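Local coordinates for protein alternansucrase (Leuconostoc mesenteroides, PDB 6HVG) that is a calcium-binding member of glycoside hydrolase family 70, built round a TIM-barrel domain and carrying repeats of the choline-binding type, at residues S690-M701 and G911-D919; D875-F886 and L922-G933. One frame throughout, in Å; residues are numbered along the deposited sequence.

Interaction 1: residues S690-M701 and G911-D919; sequences SLTHGANNRSNM and GVIVGNNPD
N916 reaches into the bend of segment 690-701, and its amide is the centre of the contact. With CG placed between the backbone N and the carbonyl carbon (chi1 58°), ND2 gives a hydrogen bond to S690 O at 3.2 Å; the acceptor lies close to the amide plane, and the N-H meets a lone pair in the plane of the S690 carbonyl. S699 O is also 3.1 Å from N916 ND2, but at an angle too poor for a bond. M701 runs past this amide in the opposite direction, its SD 3.7 Å from N916 ND2.

R698 holds the backbone of the same asparagine. Its chain, extended from CG to NE, slides antiparallel along the N916 side chain, with guanidinium and amide planes 51° apart, and NH1 donates to N916 O at 3.2 Å from above the carbonyl plane. A water bridges N916 O to N696 O, so two donors reach this carbonyl. On the apolar side V914 meets two neighbours. L691 CD2 comes obliquely to V914 CG2 at 4.0 Å, while the bent M701 chain crosses V914 at about a right angle and brings CE to 3.8 Å from CG1.

The R698 guanidinium also makes a cation-pi contact with Y805. M813 of helix 807-814 packs on L691, M701 and V914, and L881 of the neighbouring strand 881-885 touches M701 and V914. The contact thus joins the loop after helix 681-692 to V914 of strand 910-915 and the residues that follow it, the strand being part of the large antiparallel sheet.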
loop_
_atom_site.group_PDB
_atom_site.type_symbol
_atom_site.label_atom_id
_atom_site.label_comp_id
_atom_site.label_asym_id
_atom_site.label_seq_id
_atom_site.Cartn_x
_atom_site.Cartn_y
_atom_site.Cartn_z
ATOM N N SER A 690 10.305 -21.475 -6.119
ATOM C CA SER A 690 11.265 -22.461 -6.630
ATOM C C SER A 690 12.309 -21.957 -7.618
ATOM O O SER A 690 13.340 -22.587 -7.766
ATOM C CB SER A 690 10.517 -23.619 -7.271
ATOM O OG SER A 690 9.731 -24.279 -6.303
ATOM N N LEU A 691 12.061 -20.843 -8.294
ATOM C CA LEU A 691 13.016 -20.357 -9.296
ATOM C C LEU A 691 13.290 -18.862 -9.249
ATOM O O LEU A 691 14.426 -18.423 -9.236
ATOM C CB LEU A 691 12.480 -20.668 -10.680
ATOM C CG LEU A 691 12.514 -22.108 -11.138
ATOM C CD1 LEU A 691 11.631 -22.269 -12.366
ATOM C CD2 LEU A 691 13.941 -22.520 -11.444
ATOM N N THR A 692 12.222 -18.095 -9.277
ATOM C CA THR A 692 12.255 -16.683 -9.546
ATOM C C THR A 692 12.739 -15.826 -8.388
ATOM O O THR A 692 13.380 -14.827 -8.633
ATOM C CB THR A 692 10.820 -16.277 -9.983
ATOM O OG1 THR A 692 10.536 -16.911 -11.238
ATOM C CG2 THR A 692 10.664 -14.805 -10.120
ATOM N N HIS A 693 12.417 -16.174 -7.145
ATOM C CA HIS A 693 12.765 -15.316 -6.012
ATOM C C HIS A 693 13.889 -15.862 -5.131
ATOM O O HIS A 693 13.803 -16.974 -4.590
ATOM C CB HIS A 693 11.564 -15.057 -5.138
ATOM C CG HIS A 693 10.417 -14.452 -5.858
ATOM N ND1 HIS A 693 9.121 -14.828 -5.589
ATOM C CD2 HIS A 693 10.354 -13.522 -6.840
ATOM C CE1 HIS A 693 8.304 -14.143 -6.369
ATOM N NE2 HIS A 693 9.027 -13.350 -7.142
ATOM N N GLY A 694 14.923 -15.040 -4.963
ATOM C CA GLY A 694 15.978 -15.312 -4.012
ATOM C C GLY A 694 17.182 -16.010 -4.583
ATOM O O GLY A 694 17.056 -16.912 -5.409
ATOM N N ALA A 695 18.343 -15.615 -4.065
ATOM C CA ALA A 695 19.622 -16.148 -4.520
ATOM C C ALA A 695 19.845 -17.583 -4.089
ATOM O O ALA A 695 20.527 -18.330 -4.792
ATOM C CB ALA A 695 20.785 -15.310 -4.027
ATOM N N ASN A 696 19.267 -17.994 -2.969
ATOM C CA ASN A 696 19.623 -19.311 -2.466
ATOM C C ASN A 696 18.481 -20.167 -1.958
ATOM O O ASN A 696 18.112 -21.129 -2.627
ATOM C CB ASN A 696 20.767 -19.224 -1.457
ATOM C CG ASN A 696 20.603 -18.078 -0.512
ATOM O OD1 ASN A 696 19.485 -17.610 -0.274
ATOM N ND2 ASN A 696 21.707 -17.612 0.040
ATOM N N ASN A 697 17.958 -19.885 -0.780
ATOM C CA ASN A 697 17.051 -20.850 -0.191
ATOM C C ASN A 697 15.760 -20.772 -0.948
ATOM O O ASN A 697 15.088 -19.769 -0.884
ATOM C CB ASN A 697 16.885 -20.633 1.311
ATOM C CG ASN A 697 18.177 -20.969 2.090
ATOM O OD1 ASN A 697 18.264 -21.997 2.772
ATOM N ND2 ASN A 697 19.196 -20.113 1.963
ATOM N N ARG A 698 15.471 -21.812 -1.729
ATOM C CA ARG A 698 14.308 -21.856 -2.599
ATOM C C ARG A 698 13.588 -23.147 -2.328
ATOM O O ARG A 698 14.222 -24.108 -1.936
ATOM C CB ARG A 698 14.791 -21.813 -4.039
ATOM C CG ARG A 698 15.431 -20.490 -4.433
ATOM C CD ARG A 698 15.968 -20.530 -5.865
ATOM N NE ARG A 698 16.589 -19.255 -6.232
ATOM C CZ ARG A 698 17.601 -19.111 -7.091
ATOM N NH1 ARG A 698 18.134 -20.158 -7.719
ATOM N NH2 ARG A 698 18.102 -17.901 -7.327
ATOM N N SER A 699 12.275 -23.180 -2.519
ATOM C CA SER A 699 11.546 -24.438 -2.425
ATOM C C SER A 699 11.968 -25.386 -3.566
ATOM O O SER A 699 12.296 -24.961 -4.688
ATOM C CB SER A 699 10.042 -24.200 -2.485
ATOM O OG SER A 699 9.666 -23.128 -1.660
ATOM N N ASN A 700 12.008 -26.672 -3.265
ATOM C CA ASN A 700 12.355 -27.651 -4.268
ATOM C C ASN A 700 11.394 -27.673 -5.459
ATOM O O ASN A 700 10.210 -27.320 -5.345
ATOM C CB ASN A 700 12.410 -29.039 -3.649
ATOM C CG ASN A 700 13.680 -29.274 -2.883
ATOM O OD1 ASN A 700 14.507 -28.378 -2.740
ATOM N ND2 ASN A 700 13.828 -30.476 -2.355
ATOM N N MET A 701 11.929 -28.083 -6.606
ATOM C CA MET A 701 11.144 -28.250 -7.811
ATOM C C MET A 701 10.049 -29.284 -7.579
ATOM O O MET A 701 9.018 -29.237 -8.233
ATOM C CB MET A 701 12.032 -28.693 -8.964
ATOM C CG MET A 701 13.189 -27.760 -9.294
ATOM S SD MET A 701 12.744 -26.092 -9.789
ATOM C CE MET A 701 11.907 -26.430 -11.331
ATOM N N GLY A 911 11.157 -31.962 -24.560
ATOM C CA GLY A 911 11.671 -32.388 -23.264
ATOM C C GLY A 911 12.322 -31.226 -22.549
ATOM O O GLY A 911 13.176 -30.542 -23.116
ATOM N N VAL A 912 11.899 -30.974 -21.314
ATOM C CA VAL A 912 12.436 -29.865 -20.523
ATOM C C VAL A 912 12.993 -30.367 -19.187
ATOM O O VAL A 912 12.324 -31.112 -18.467
ATOM C CB VAL A 912 11.388 -28.799 -20.271
ATOM C CG1 VAL A 912 11.989 -27.629 -19.493
ATOM C CG2 VAL A 912 10.833 -28.324 -21.593
ATOM N N ILE A 913 14.241 -29.978 -18.912
ATOM C CA ILE A 913 14.924 -30.263 -17.666
ATOM C C ILE A 913 15.302 -28.931 -17.024
ATOM O O ILE A 913 15.936 -28.096 -17.674
ATOM C CB ILE A 913 16.202 -31.084 -17.902
ATOM C CG1 ILE A 913 15.882 -32.340 -18.721
ATOM C CG2 ILE A 913 16.831 -31.463 -16.564
ATOM C CD1 ILE A 913 17.110 -33.036 -19.251
ATOM N N VAL A 914 14.948 -28.745 -15.752
ATOM C CA VAL A 914 15.249 -27.492 -15.055
ATOM C C VAL A 914 15.628 -27.714 -13.596
ATOM O O VAL A 914 15.104 -28.589 -12.937
ATOM C CB VAL A 914 14.088 -26.488 -15.189
ATOM C CG1 VAL A 914 12.769 -27.176 -14.993
ATOM C CG2 VAL A 914 14.222 -25.314 -14.229
ATOM N N GLY A 915 16.573 -26.909 -13.120
ATOM C CA GLY A 915 17.030 -26.947 -11.736
ATOM C C GLY A 915 17.190 -25.557 -11.165
ATOM O O GLY A 915 17.328 -24.592 -11.912
ATOM N N ASN A 916 17.183 -25.466 -9.835
ATOM C CA ASN A 916 17.290 -24.189 -9.103
ATOM C C ASN A 916 18.538 -24.112 -8.252
ATOM O O ASN A 916 18.590 -23.340 -7.304
ATOM C CB ASN A 916 16.057 -23.996 -8.210
ATOM C CG ASN A 916 15.869 -25.126 -7.210
ATOM O OD1 ASN A 916 16.802 -25.852 -6.878
ATOM N ND2 ASN A 916 14.648 -25.274 -6.725
ATOM N N ASN A 917 19.543 -24.909 -8.603
ATOM C CA ASN A 917 20.759 -25.021 -7.821
ATOM C C ASN A 917 21.986 -24.750 -8.699
ATOM O O ASN A 917 22.431 -25.634 -9.441
ATOM C CB ASN A 917 20.821 -26.412 -7.204
ATOM C CG ASN A 917 22.031 -26.604 -6.323
ATOM O OD1 ASN A 917 22.875 -25.706 -6.179
ATOM N ND2 ASN A 917 22.125 -27.781 -5.727
ATOM N N PRO A 918 22.538 -23.521 -8.621
ATOM C CA PRO A 918 23.678 -23.163 -9.460
ATOM C C PRO A 918 24.976 -23.850 -9.037
ATOM O O PRO A 918 25.946 -23.871 -9.808
ATOM C CB PRO A 918 23.783 -21.657 -9.260
ATOM C CG PRO A 918 23.273 -21.436 -7.889
ATOM C CD PRO A 918 22.147 -22.410 -7.732
ATOM N N ASP A 919 24.988 -24.393 -7.819
ATOM C CA ASP A 919 26.115 -25.174 -7.316
ATOM C C ASP A 919 25.840 -26.671 -7.400
ATOM O O ASP A 919 26.400 -27.453 -6.643
ATOM C CB ASP A 919 26.416 -24.762 -5.869
ATOM C CG ASP A 919 26.694 -23.256 -5.729
ATOM O OD1 ASP A 919 27.296 -22.672 -6.659
ATOM O OD2 ASP A 919 26.320 -22.658 -4.697
HETATM O O HOH W 1 18.281 -23.243 -4.194
#

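Interaction 2: residues D875-F886 and L922-G933; sequences DGETDLLTSVRF and LNNDKTITLHMG
The F886 ring turns its edge to the carbonyls of H931 and M932: M932 O lies in the ring plane, 3.4 Å from F886 CD1, and H931 O also sits near the edge, 3.9 Å from CE1. The H931 imidazole has T929 CG2 over one face, towards the rim. At the far end of the contact the D875 carboxylate and the N923 amide cross obliquely with their planes 44° apart, and N923 ND2 stays 3.8 Å from D875 O, a proximity without a hydrogen bond. Nearby, K926 lays its aliphatic chain past the G876 carbonyl, CE 3.5 Å from G876 O, and sends NZ on to a long, weak ion pair with D867.

No direct hydrogen bond links the segments. Strands 881-885 and 927-931 run nearly parallel, 21° apart with axes 7.1 Å apart at the closest, yet belong to different sheets: the first to the large antiparallel sheet between 910-915 and 862-866, the second to a two-stranded antiparallel sheet with 971-975. Their place in the chain is consistent with the antiparallel beta domain, domain C, of family 70 enzymes.

Between the strands and just beyond their ends the contacts are largely apolar. I928 CD1 meets L880 CD2, the two chains crossing at about a right angle, with T878 OG1 also beside I928 CD1. L930 CD2 reaches T882 CB at 3.8 Å, and the L930 side chain also touches I913 of strand 910-915. M932 starts away from the other segment, but bends at chi2 (-68°) and chi3 bring CE back to the V884 methyls. Both V884 methyls, CG1 and CG2, lie 3.7 Å from the carbonyl O of H931, the central residue of an inverse gamma turn. A water that donates to R885 O and M932 O bridges the two backbones.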
loop_
_atom_site.group_PDB
_atom_site.type_symbol
_atom_site.label_atom_id
_atom_site.label_comp_id
_atom_site.label_asym_id
_atom_site.label_seq_id
_atom_site.Cartn_x
_atom_site.Cartn_y
_atom_site.Cartn_z
ATOM N N ASP A 875 20.966 -39.024 -0.854
ATOM C CA ASP A 875 22.332 -38.908 -1.414
ATOM C C ASP A 875 22.482 -38.620 -2.927
ATOM O O ASP A 875 23.101 -37.622 -3.317
ATOM C CB ASP A 875 23.146 -40.154 -1.030
ATOM C CG ASP A 875 24.543 -40.134 -1.601
ATOM O OD1 ASP A 875 25.189 -39.066 -1.568
ATOM O OD2 ASP A 875 25.000 -41.192 -2.071
ATOM N N GLY A 876 21.939 -39.494 -3.768
ATOM C CA GLY A 876 22.018 -39.331 -5.230
ATOM C C GLY A 876 21.146 -38.225 -5.820
ATOM O O GLY A 876 21.398 -37.749 -6.936
ATOM N N GLU A 877 20.144 -37.794 -5.047
ATOM C CA GLU A 877 19.073 -36.955 -5.556
ATOM C C GLU A 877 19.499 -35.523 -5.879
ATOM O O GLU A 877 20.145 -34.840 -5.098
ATOM C CB GLU A 877 17.845 -36.954 -4.620
ATOM C CG GLU A 877 17.131 -38.305 -4.504
ATOM C CD GLU A 877 15.922 -38.278 -3.574
ATOM O OE1 GLU A 877 15.948 -37.531 -2.572
ATOM O OE2 GLU A 877 14.957 -39.033 -3.800
ATOM N N THR A 878 19.074 -35.073 -7.054
ATOM C CA THR A 878 19.474 -33.797 -7.633
ATOM C C THR A 878 18.393 -32.717 -7.549
ATOM O O THR A 878 18.700 -31.527 -7.620
ATOM C CB THR A 878 19.802 -34.044 -9.106
ATOM O OG1 THR A 878 20.867 -34.991 -9.201
ATOM C CG2 THR A 878 20.229 -32.800 -9.773
ATOM N N ASP A 879 17.144 -33.150 -7.388
ATOM C CA ASP A 879 15.965 -32.272 -7.457
ATOM C C ASP A 879 15.834 -31.542 -8.805
ATOM O O ASP A 879 15.525 -30.348 -8.859
ATOM C CB ASP A 879 15.962 -31.293 -6.280
ATOM C CG ASP A 879 14.651 -30.536 -6.140
ATOM O OD1 ASP A 879 13.608 -31.203 -6.099
ATOM O OD2 ASP A 879 14.680 -29.297 -6.042
ATOM N N LEU A 880 16.090 -32.281 -9.886
ATOM C CA LEU A 880 15.988 -31.773 -11.238
ATOM C C LEU A 880 14.604 -32.159 -11.775
ATOM O O LEU A 880 14.201 -33.315 -11.684
ATOM C CB LEU A 880 17.123 -32.343 -12.123
ATOM C CG LEU A 880 18.013 -31.350 -12.912
ATOM C CD1 LEU A 880 18.366 -30.080 -12.181
ATOM C CD2 LEU A 880 19.310 -32.009 -13.358
ATOM N N LEU A 881 13.863 -31.183 -12.303
ATOM C CA LEU A 881 12.497 -31.422 -12.789
ATOM C C LEU A 881 12.500 -31.814 -14.264
ATOM O O LEU A 881 13.174 -31.190 -15.064
ATOM C CB LEU A 881 11.622 -30.182 -12.573
ATOM C CG LEU A 881 10.177 -30.219 -13.095
ATOM C CD1 LEU A 881 9.203 -29.639 -12.084
ATOM C CD2 LEU A 881 10.047 -29.459 -14.396
ATOM N N THR A 882 11.741 -32.849 -14.599
ATOM C CA THR A 882 11.646 -33.314 -15.962
ATOM C C THR A 882 10.213 -33.233 -16.468
ATOM O O THR A 882 9.325 -33.896 -15.949
ATOM C CB THR A 882 12.190 -34.748 -16.108
ATOM O OG1 THR A 882 11.553 -35.623 -15.176
ATOM C CG2 THR A 882 13.682 -34.755 -15.868
ATOM N N SER A 883 10.011 -32.395 -17.481
ATOM C CA SER A 883 8.688 -32.148 -18.078
ATOM C C SER A 883 8.735 -32.496 -19.548
ATOM O O SER A 883 9.630 -32.038 -20.262
ATOM C CB SER A 883 8.252 -30.682 -17.908
ATOM O OG SER A 883 6.933 -30.459 -18.381
ATOM N N VAL A 884 7.759 -33.288 -19.988
ATOM C CA VAL A 884 7.705 -33.827 -21.338
ATOM C C VAL A 884 6.343 -33.578 -21.956
ATOM O O VAL A 884 5.357 -33.621 -21.253
ATOM C CB VAL A 884 7.936 -35.363 -21.346
ATOM C CG1 VAL A 884 7.709 -35.944 -22.735
ATOM C CG2 VAL A 884 9.337 -35.693 -20.830
ATOM N N ARG A 885 6.306 -33.301 -23.256
ATOM C CA ARG A 885 5.083 -33.344 -24.052
ATOM C C ARG A 885 5.317 -34.358 -25.191
ATOM O O ARG A 885 6.377 -34.365 -25.796
ATOM C CB ARG A 885 4.723 -31.955 -24.624
ATOM C CG ARG A 885 4.177 -30.914 -23.622
ATOM C CD ARG A 885 2.810 -31.263 -22.962
ATOM N NE ARG A 885 1.638 -30.917 -23.770
ATOM C CZ ARG A 885 1.222 -29.671 -23.996
ATOM N NH1 ARG A 885 1.846 -28.618 -23.479
ATOM N NH2 ARG A 885 0.159 -29.466 -24.760
ATOM N N PHE A 886 4.309 -35.165 -25.526
ATOM C CA PHE A 886 4.471 -36.296 -26.446
ATOM C C PHE A 886 4.249 -36.090 -27.966
ATOM O O PHE A 886 4.876 -36.788 -28.754
ATOM C CB PHE A 886 3.575 -37.438 -25.988
ATOM C CG PHE A 886 3.814 -37.867 -24.580
ATOM C CD1 PHE A 886 5.028 -38.422 -24.203
ATOM C CD2 PHE A 886 2.830 -37.699 -23.620
ATOM C CE1 PHE A 886 5.257 -38.822 -22.895
ATOM C CE2 PHE A 886 3.049 -38.100 -22.310
ATOM C CZ PHE A 886 4.272 -38.666 -21.945
ATOM N N LEU A 922 26.602 -33.346 -10.215
ATOM C CA LEU A 922 26.132 -34.738 -10.152
ATOM C C LEU A 922 27.195 -35.685 -9.622
ATOM O O LEU A 922 28.390 -35.467 -9.828
ATOM C CB LEU A 922 25.708 -35.261 -11.531
ATOM C CG LEU A 922 24.228 -35.086 -11.876
ATOM C CD1 LEU A 922 23.877 -33.639 -12.186
ATOM C CD2 LEU A 922 23.905 -35.977 -13.053
ATOM N N ASN A 923 26.743 -36.761 -8.977
ATOM C CA ASN A 923 27.617 -37.887 -8.642
ATOM C C ASN A 923 28.032 -38.601 -9.925
ATOM O O ASN A 923 27.330 -38.550 -10.926
ATOM C CB ASN A 923 26.927 -38.874 -7.682
ATOM C CG ASN A 923 26.611 -38.255 -6.323
ATOM O OD1 ASN A 923 26.925 -37.090 -6.056
ATOM N ND2 ASN A 923 25.973 -39.033 -5.457
ATOM N N ASN A 924 29.180 -39.259 -9.899
ATOM C CA ASN A 924 29.692 -39.927 -11.092
ATOM C C ASN A 924 28.756 -41.037 -11.593
ATOM O O ASN A 924 28.584 -41.219 -12.801
ATOM C CB ASN A 924 31.090 -40.480 -10.811
ATOM C CG ASN A 924 32.097 -39.383 -10.534
ATOM O OD1 ASN A 924 32.334 -38.522 -11.378
ATOM N ND2 ASN A 924 32.683 -39.396 -9.345
ATOM N N ASP A 925 28.144 -41.762 -10.660
ATOM C CA ASP A 925 27.193 -42.842 -10.993
ATOM C C ASP A 925 25.860 -42.358 -11.622
ATOM O O ASP A 925 25.282 -43.038 -12.486
ATOM C CB ASP A 925 26.885 -43.669 -9.735
ATOM N N LYS A 926 25.402 -41.178 -11.196
ATOM C CA LYS A 926 24.037 -40.686 -11.461
ATOM C C LYS A 926 23.666 -40.497 -12.928
ATOM O O LYS A 926 24.448 -39.968 -13.718
ATOM C CB LYS A 926 23.796 -39.359 -10.740
ATOM C CG LYS A 926 22.333 -38.927 -10.725
ATOM C CD LYS A 926 21.433 -39.917 -10.015
ATOM C CE LYS A 926 20.037 -39.357 -9.762
ATOM N NZ LYS A 926 19.219 -40.377 -9.048
ATOM N N THR A 927 22.448 -40.920 -13.262
ATOM C CA THR A 927 21.866 -40.740 -14.585
ATOM C C THR A 927 20.537 -40.016 -14.468
ATOM O O THR A 927 19.710 -40.345 -13.614
ATOM C CB THR A 927 21.596 -42.085 -15.264
ATOM O OG1 THR A 927 20.544 -42.762 -14.575
ATOM C CG2 THR A 927 22.843 -42.921 -15.225
ATOM N N ILE A 928 20.323 -39.036 -15.334
ATOM C CA ILE A 928 19.062 -38.295 -15.348
ATOM C C ILE A 928 18.313 -38.540 -16.649
ATOM O O ILE A 928 18.876 -38.437 -17.730
ATOM C CB ILE A 928 19.303 -36.799 -15.085
ATOM C CG1 ILE A 928 19.560 -36.607 -13.595
ATOM C CG2 ILE A 928 18.104 -35.962 -15.498
ATOM C CD1 ILE A 928 19.978 -35.210 -13.239
ATOM N N THR A 929 17.026 -38.862 -16.527
ATOM C CA THR A 929 16.251 -39.354 -17.665
ATOM C C THR A 929 15.002 -38.543 -18.022
ATOM O O THR A 929 14.217 -38.141 -17.164
ATOM C CB THR A 929 15.804 -40.805 -17.435
ATOM O OG1 THR A 929 16.933 -41.593 -17.055
ATOM C CG2 THR A 929 15.223 -41.364 -18.698
ATOM N N LEU A 930 14.842 -38.330 -19.320
ATOM C CA LEU A 930 13.629 -37.777 -19.904
ATOM C C LEU A 930 12.840 -38.882 -20.588
ATOM O O LEU A 930 13.248 -39.385 -21.611
ATOM C CB LEU A 930 13.976 -36.729 -20.954
ATOM C CG LEU A 930 14.340 -35.311 -20.510
ATOM C CD1 LEU A 930 14.747 -34.492 -21.717
ATOM C CD2 LEU A 930 13.194 -34.636 -19.780
ATOM N N HIS A 931 11.693 -39.248 -20.036
ATOM C CA HIS A 931 10.866 -40.272 -20.662
ATOM C C HIS A 931 10.030 -39.632 -21.790
ATOM O O HIS A 931 8.863 -39.264 -21.611
ATOM C CB HIS A 931 9.975 -40.986 -19.622
ATOM C CG HIS A 931 10.734 -41.592 -18.489
ATOM N ND1 HIS A 931 10.988 -40.911 -17.318
ATOM C CD2 HIS A 931 11.306 -42.808 -18.355
ATOM C CE1 HIS A 931 11.686 -41.684 -16.509
ATOM N NE2 HIS A 931 11.892 -42.841 -17.118
ATOM N N MET A 932 10.654 -39.527 -22.956
ATOM C CA MET A 932 10.033 -38.959 -24.147
ATOM C C MET A 932 8.865 -39.794 -24.662
ATOM O O MET A 932 8.099 -39.321 -25.486
ATOM C CB MET A 932 11.063 -38.852 -25.269
ATOM C CG MET A 932 12.187 -37.859 -25.010
ATOM S SD MET A 932 11.604 -36.156 -25.012
ATOM C CE MET A 932 11.607 -35.832 -23.297
ATOM N N GLY A 933 8.794 -41.055 -24.241
ATOM C CA GLY A 933 7.624 -41.880 -24.463
ATOM C C GLY A 933 7.810 -42.980 -25.480
ATOM O O GLY A 933 8.633 -42.889 -26.366
HETATM O O HOH W 2 8.039 -36.685 -26.084
#

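The centres of the two interactions lie about 15 Å apart, and their segments alternate along the chain: 690-701, 875-886, 911-919, 922-933. Strands 881-885 and 910-915, one from each interaction, are antiparallel neighbours in the same sheet, with probable backbone hydrogen bonds from V912 N to S883 O (2.7 Å) and from L881 N to V914 O (2.9 Å). D879 OD2 adds a further tie by accepting from M701 N. Interaction 1 joins the C-terminal part of strand 910-915 to the loop after helix 681-692, whereas interaction 2 sets strand 927-931 alongside strand 881-885, all within the family 70 region of the enzyme.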